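Local coordinates for acyl-CoA dehydrogenase (Bacillus anthracis, PDB 3OWA), which probably catalyses the flavin-dependent alpha,beta-dehydrogenation of acyl-CoA thioesters, using bound FAD as the electron acceptor, at residues A[67-80]-A[105-119]. Sequence-based numbering, arbitrary orientation.
Sequences SVRLLKEAGELGLL and FSRAGGFAITHGAHV
The ring of His115 meets Leu79 at its edge and Phe105 on one face, a compact example of a buried imidazole held between the end of one helix (Phe105) and the turn after another (Leu79). Phe105 CE2 lies over the rim of that face, while His115 CG sits 3.6 Å above the centre of the Phe105 ring; at the Phe105 edge lie Ala74 CB and Leu79 CD1. With CG anti to the backbone N (chi1 170°), His115 sends NE2 to donate to Leu79 O (3.1 Å), a nearly straight bond (173°) that runs in the imidazole plane but comes from above the carbonyl plane. The acceptor residue closes a Schellman motif: Leu79 N and Gly78 N bond back to Ala74 O and Gly75 O, with Gly78 at positive phi. Leu80 splits its methyls between histidines: CD2 reaches His115 CD2 at 3.5 Å, and CD1 crosses to His118 NE2 at 3.8 Å, an atom hydrogen-bonded to Leu142 O. At the other end Phe111 meets Ser67 O at its ring edge, and Leu71 CD2 packs obliquely against Phe111 CZ at 3.7 Å. Leu71 CD1 turns to Thr114 CG2, also at 3.7 Å, and a water at the Phe111 ring edge, in its plane, bridges Thr114 OG1 and Ser67 OG. Segments 67-76 and 110-119, on helices 64-76 and 110-122, cross at -58° in the all-helical N-terminal domain of the acyl-CoA dehydrogenase fold; the Thr114 side chain lies about 10 Å from a bound FAD. Helix 35-52 packs on Phe105 and Leu79, helix 56-59 on Phe111 and Ser67, and strand 177-188 touches Ile113 and Ala117.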
loop_
_atom_site.group_PDB
_atom_site.type_symbol
_atom_site.label_atom_id
_atom_site.label_comp_id
_atom_site.label_asym_id
_atom_site.label_seq_id
_atom_site.Cartn_x
_atom_site.Cartn_y
_atom_site.Cartn_z
ATOM N N SER A 67 -21.392 -4.771 -21.260
ATOM C CA SER A 67 -21.605 -3.669 -20.298
ATOM C C SER A 67 -22.859 -2.922 -20.641
ATOM O O SER A 67 -23.690 -2.642 -19.760
ATOM C CB SER A 67 -20.466 -2.621 -20.394
ATOM O OG SER A 67 -19.235 -3.244 -20.119
ATOM N N VAL A 68 -23.005 -2.581 -21.928
ATOM C CA VAL A 68 -24.193 -1.837 -22.370
ATOM C C VAL A 68 -25.467 -2.628 -22.086
ATOM O O VAL A 68 -26.455 -2.094 -21.548
ATOM C CB VAL A 68 -24.103 -1.453 -23.872
ATOM C CG1 VAL A 68 -25.334 -0.721 -24.328
ATOM C CG2 VAL A 68 -22.855 -0.555 -24.110
ATOM N N ARG A 69 -25.461 -3.902 -22.452
ATOM C CA ARG A 69 -26.650 -4.702 -22.210
ATOM C C ARG A 69 -26.966 -4.734 -20.705
ATOM O O ARG A 69 -28.120 -4.570 -20.300
ATOM C CB ARG A 69 -26.490 -6.128 -22.764
ATOM C CG ARG A 69 -27.713 -7.047 -22.452
ATOM C CD ARG A 69 -27.683 -8.395 -23.189
ATOM N NE ARG A 69 -26.336 -8.995 -23.251
ATOM C CZ ARG A 69 -25.678 -9.492 -22.199
ATOM N NH1 ARG A 69 -24.466 -9.995 -22.379
ATOM N NH2 ARG A 69 -26.208 -9.456 -20.971
ATOM N N LEU A 70 -25.943 -4.964 -19.891
ATOM C CA LEU A 70 -26.134 -5.006 -18.432
ATOM C C LEU A 70 -26.590 -3.683 -17.850
ATOM O O LEU A 70 -27.402 -3.664 -16.920
ATOM C CB LEU A 70 -24.858 -5.487 -17.728
ATOM C CG LEU A 70 -24.588 -6.970 -18.027
ATOM C CD1 LEU A 70 -23.237 -7.345 -17.592
ATOM C CD2 LEU A 70 -25.659 -7.865 -17.324
ATOM N N LEU A 71 -26.043 -2.583 -18.361
ATOM C CA LEU A 71 -26.516 -1.271 -17.937
ATOM C C LEU A 71 -28.007 -1.066 -18.191
ATOM O O LEU A 71 -28.708 -0.540 -17.327
ATOM C CB LEU A 71 -25.710 -0.143 -18.577
ATOM C CG LEU A 71 -24.327 0.067 -17.950
ATOM C CD1 LEU A 71 -23.540 1.003 -18.842
ATOM C CD2 LEU A 71 -24.378 0.605 -16.516
ATOM N N LYS A 72 -28.482 -1.475 -19.377
ATOM C CA LYS A 72 -29.887 -1.334 -19.727
ATOM C C LYS A 72 -30.747 -2.270 -18.893
ATOM O O LYS A 72 -31.865 -1.900 -18.533
ATOM C CB LYS A 72 -30.126 -1.507 -21.240
ATOM C CG LYS A 72 -29.504 -0.377 -22.116
ATOM C CD LYS A 72 -29.919 -0.535 -23.585
ATOM C CE LYS A 72 -29.028 0.229 -24.568
ATOM N NZ LYS A 72 -28.718 1.699 -24.288
ATOM N N GLU A 73 -30.238 -3.453 -18.545
ATOM C CA GLU A 73 -30.989 -4.325 -17.622
ATOM C C GLU A 73 -31.093 -3.663 -16.255
ATOM O O GLU A 73 -32.174 -3.640 -15.680
ATOM C CB GLU A 73 -30.400 -5.737 -17.454
ATOM C CG GLU A 73 -30.389 -6.633 -18.716
ATOM C CD GLU A 73 -29.546 -7.922 -18.504
ATOM O OE1 GLU A 73 -29.368 -8.321 -17.321
ATOM O OE2 GLU A 73 -29.057 -8.526 -19.507
ATOM N N ALA A 74 -29.977 -3.100 -15.764
ATOM C CA ALA A 74 -29.992 -2.257 -14.561
ATOM C C ALA A 74 -30.988 -1.090 -14.672
ATOM O O ALA A 74 -31.676 -0.757 -13.700
ATOM C CB ALA A 74 -28.570 -1.723 -14.230
ATOM N N GLY A 75 -31.022 -0.453 -15.843
ATOM C CA GLY A 75 -31.978 0.627 -16.127
ATOM C C GLY A 75 -33.434 0.199 -15.927
ATOM O O GLY A 75 -34.221 0.940 -15.353
ATOM N N GLU A 76 -33.763 -1.017 -16.361
ATOM C CA GLU A 76 -35.108 -1.566 -16.228
ATOM C C GLU A 76 -35.474 -1.826 -14.791
ATOM O O GLU A 76 -36.659 -1.895 -14.454
ATOM C CB GLU A 76 -35.292 -2.854 -17.045
ATOM C CG GLU A 76 -35.419 -2.592 -18.537
ATOM C CD GLU A 76 -35.154 -3.832 -19.406
ATOM O OE1 GLU A 76 -34.585 -4.835 -18.893
ATOM O OE2 GLU A 76 -35.508 -3.791 -20.615
ATOM N N LEU A 77 -34.473 -1.946 -13.917
ATOM C CA LEU A 77 -34.789 -2.172 -12.506
ATOM C C LEU A 77 -34.868 -0.854 -11.722
ATOM O O LEU A 77 -35.031 -0.856 -10.501
ATOM C CB LEU A 77 -33.789 -3.148 -11.872
ATOM C CG LEU A 77 -33.801 -4.566 -12.432
ATOM C CD1 LEU A 77 -32.567 -5.317 -11.981
ATOM C CD2 LEU A 77 -35.085 -5.288 -11.999
ATOM N N GLY A 78 -34.720 0.265 -12.421
ATOM C CA GLY A 78 -34.704 1.563 -11.750
ATOM C C GLY A 78 -33.357 1.960 -11.159
ATOM O O GLY A 78 -33.237 3.042 -10.581
ATOM N N LEU A 79 -32.336 1.110 -11.305
ATOM C CA LEU A 79 -30.976 1.393 -10.769
ATOM C C LEU A 79 -30.157 2.504 -11.451
ATOM O O LEU A 79 -29.109 2.929 -10.933
ATOM C CB LEU A 79 -30.145 0.093 -10.691
ATOM C CG LEU A 79 -30.808 -1.070 -9.923
ATOM C CD1 LEU A 79 -29.969 -2.351 -9.966
ATOM C CD2 LEU A 79 -31.138 -0.689 -8.475
ATOM N N LEU A 80 -30.618 2.998 -12.593
ATOM C CA LEU A 80 -29.957 4.126 -13.221
ATOM C C LEU A 80 -30.672 5.445 -13.001
ATOM O O LEU A 80 -30.194 6.492 -13.441
ATOM C CB LEU A 80 -29.829 3.886 -14.726
ATOM C CG LEU A 80 -28.942 2.730 -15.202
ATOM C CD1 LEU A 80 -28.638 2.950 -16.666
ATOM C CD2 LEU A 80 -27.653 2.680 -14.430
ATOM N N PHE A 105 -23.019 -1.971 -5.835
ATOM C CA PHE A 105 -22.309 -2.021 -7.136
ATOM C C PHE A 105 -20.803 -2.300 -7.029
ATOM O O PHE A 105 -20.182 -2.890 -7.941
ATOM C CB PHE A 105 -22.583 -0.760 -7.999
ATOM C CG PHE A 105 -23.591 -0.991 -9.076
ATOM C CD1 PHE A 105 -23.190 -1.327 -10.360
ATOM C CD2 PHE A 105 -24.961 -0.884 -8.803
ATOM C CE1 PHE A 105 -24.170 -1.579 -11.361
ATOM C CE2 PHE A 105 -25.917 -1.148 -9.797
ATOM C CZ PHE A 105 -25.510 -1.484 -11.070
ATOM N N SER A 106 -20.179 -1.844 -5.936
ATOM C CA SER A 106 -18.735 -2.120 -5.709
ATOM C C SER A 106 -18.324 -3.606 -5.840
ATOM O O SER A 106 -17.196 -3.920 -6.205
ATOM C CB SER A 106 -18.279 -1.548 -4.372
ATOM O OG SER A 106 -18.810 -2.375 -3.353
ATOM N N ARG A 107 -19.256 -4.522 -5.606
ATOM C CA ARG A 107 -18.990 -5.946 -5.802
ATOM C C ARG A 107 -18.504 -6.251 -7.244
ATOM O O ARG A 107 -17.744 -7.208 -7.463
ATOM C CB ARG A 107 -20.244 -6.754 -5.394
ATOM C CG ARG A 107 -20.161 -8.255 -5.601
ATOM C CD ARG A 107 -19.605 -8.995 -4.360
ATOM N NE ARG A 107 -19.605 -10.438 -4.620
ATOM C CZ ARG A 107 -20.507 -11.284 -4.140
ATOM N NH1 ARG A 107 -21.453 -10.848 -3.315
ATOM N NH2 ARG A 107 -20.452 -12.573 -4.462
ATOM N N ALA A 108 -18.881 -5.404 -8.216
ATOM C CA ALA A 108 -18.659 -5.724 -9.598
ATOM C C ALA A 108 -17.401 -5.048 -10.131
ATOM O O ALA A 108 -17.312 -4.800 -11.334
ATOM C CB ALA A 108 -19.876 -5.301 -10.429
ATOM N N GLY A 109 -16.462 -4.705 -9.250
ATOM C CA GLY A 109 -15.203 -4.101 -9.694
ATOM C C GLY A 109 -15.419 -2.876 -10.559
ATOM O O GLY A 109 -16.144 -1.947 -10.189
ATOM N N GLY A 110 -14.736 -2.845 -11.698
ATOM C CA GLY A 110 -14.786 -1.696 -12.582
ATOM C C GLY A 110 -16.160 -1.385 -13.139
ATOM O O GLY A 110 -16.425 -0.283 -13.545
ATOM N N PHE A 111 -17.059 -2.360 -13.190
ATOM C CA PHE A 111 -18.405 -2.040 -13.575
ATOM C C PHE A 111 -19.071 -1.039 -12.622
ATOM O O PHE A 111 -20.063 -0.412 -12.998
ATOM C CB PHE A 111 -19.245 -3.340 -13.712
ATOM C CG PHE A 111 -20.536 -3.146 -14.444
ATOM C CD1 PHE A 111 -20.540 -2.752 -15.789
ATOM C CD2 PHE A 111 -21.750 -3.348 -13.803
ATOM C CE1 PHE A 111 -21.734 -2.560 -16.465
ATOM C CE2 PHE A 111 -22.949 -3.149 -14.479
ATOM C CZ PHE A 111 -22.945 -2.767 -15.805
ATOM N N ALA A 112 -18.600 -0.935 -11.385
ATOM C CA ALA A 112 -19.168 0.037 -10.410
ATOM C C ALA A 112 -18.744 1.426 -10.873
ATOM O O ALA A 112 -19.442 2.414 -10.630
ATOM C CB ALA A 112 -18.645 -0.162 -8.995
ATOM N N ILE A 113 -17.580 1.493 -11.487
ATOM C CA ILE A 113 -17.074 2.757 -11.991
ATOM C C ILE A 113 -17.882 3.182 -13.169
ATOM O O ILE A 113 -18.303 4.352 -13.248
ATOM C CB ILE A 113 -15.557 2.627 -12.384
ATOM C CG1 ILE A 113 -14.727 2.189 -11.158
ATOM C CG2 ILE A 113 -15.042 3.930 -13.034
ATOM C CD1 ILE A 113 -14.953 2.980 -9.893
ATOM N N THR A 114 -18.177 2.234 -14.070
ATOM C CA THR A 114 -19.051 2.475 -15.219
ATOM C C THR A 114 -20.393 3.014 -14.767
ATOM O O THR A 114 -20.904 4.033 -15.251
ATOM C CB THR A 114 -19.266 1.128 -15.982
ATOM O OG1 THR A 114 -18.007 0.707 -16.529
ATOM C CG2 THR A 114 -20.316 1.238 -17.115
ATOM N N HIS A 115 -21.013 2.298 -13.835
ATOM C CA HIS A 115 -22.314 2.702 -13.358
ATOM C C HIS A 115 -22.242 4.086 -12.667
ATOM O O HIS A 115 -23.070 4.977 -12.943
ATOM C CB HIS A 115 -22.817 1.647 -12.388
ATOM C CG HIS A 115 -24.043 2.051 -11.641
ATOM N ND1 HIS A 115 -23.990 2.640 -10.394
ATOM C CD2 HIS A 115 -25.358 1.919 -11.944
ATOM C CE1 HIS A 115 -25.223 2.880 -9.974
ATOM N NE2 HIS A 115 -26.069 2.474 -10.905
ATOM N N GLY A 116 -21.274 4.259 -11.765
ATOM C CA GLY A 116 -21.106 5.524 -11.007
ATOM C C GLY A 116 -20.885 6.731 -11.888
ATOM O O GLY A 116 -21.370 7.820 -11.569
ATOM N N ALA A 117 -20.076 6.581 -12.955
ATOM C CA ALA A 117 -19.851 7.677 -13.898
ATOM C C ALA A 117 -21.160 7.987 -14.653
ATOM O O ALA A 117 -21.435 9.142 -14.985
ATOM C CB ALA A 117 -18.760 7.334 -14.894
ATOM N N HIS A 118 -21.957 6.969 -14.942
ATOM C CA HIS A 118 -23.211 7.273 -15.571
ATOM C C HIS A 118 -24.192 8.008 -14.643
ATOM O O HIS A 118 -24.732 9.025 -15.041
ATOM C CB HIS A 118 -23.891 6.040 -16.182
ATOM C CG HIS A 118 -25.290 6.321 -16.651
ATOM N ND1 HIS A 118 -25.559 6.954 -17.848
ATOM C CD2 HIS A 118 -26.494 6.117 -16.051
ATOM C CE1 HIS A 118 -26.871 7.085 -17.988
ATOM N NE2 HIS A 118 -27.462 6.581 -16.913
ATOM N N VAL A 119 -24.446 7.486 -13.439
ATOM C CA VAL A 119 -25.457 8.065 -12.570
ATOM C C VAL A 119 -24.941 9.288 -11.784
ATOM O O VAL A 119 -25.744 10.076 -11.291
ATOM C CB VAL A 119 -26.050 7.039 -11.553
ATOM C CG1 VAL A 119 -26.674 5.838 -12.292
ATOM C CG2 VAL A 119 -24.989 6.606 -10.496
HETATM O O HOH W 1 -17.938 -1.614 -18.011
#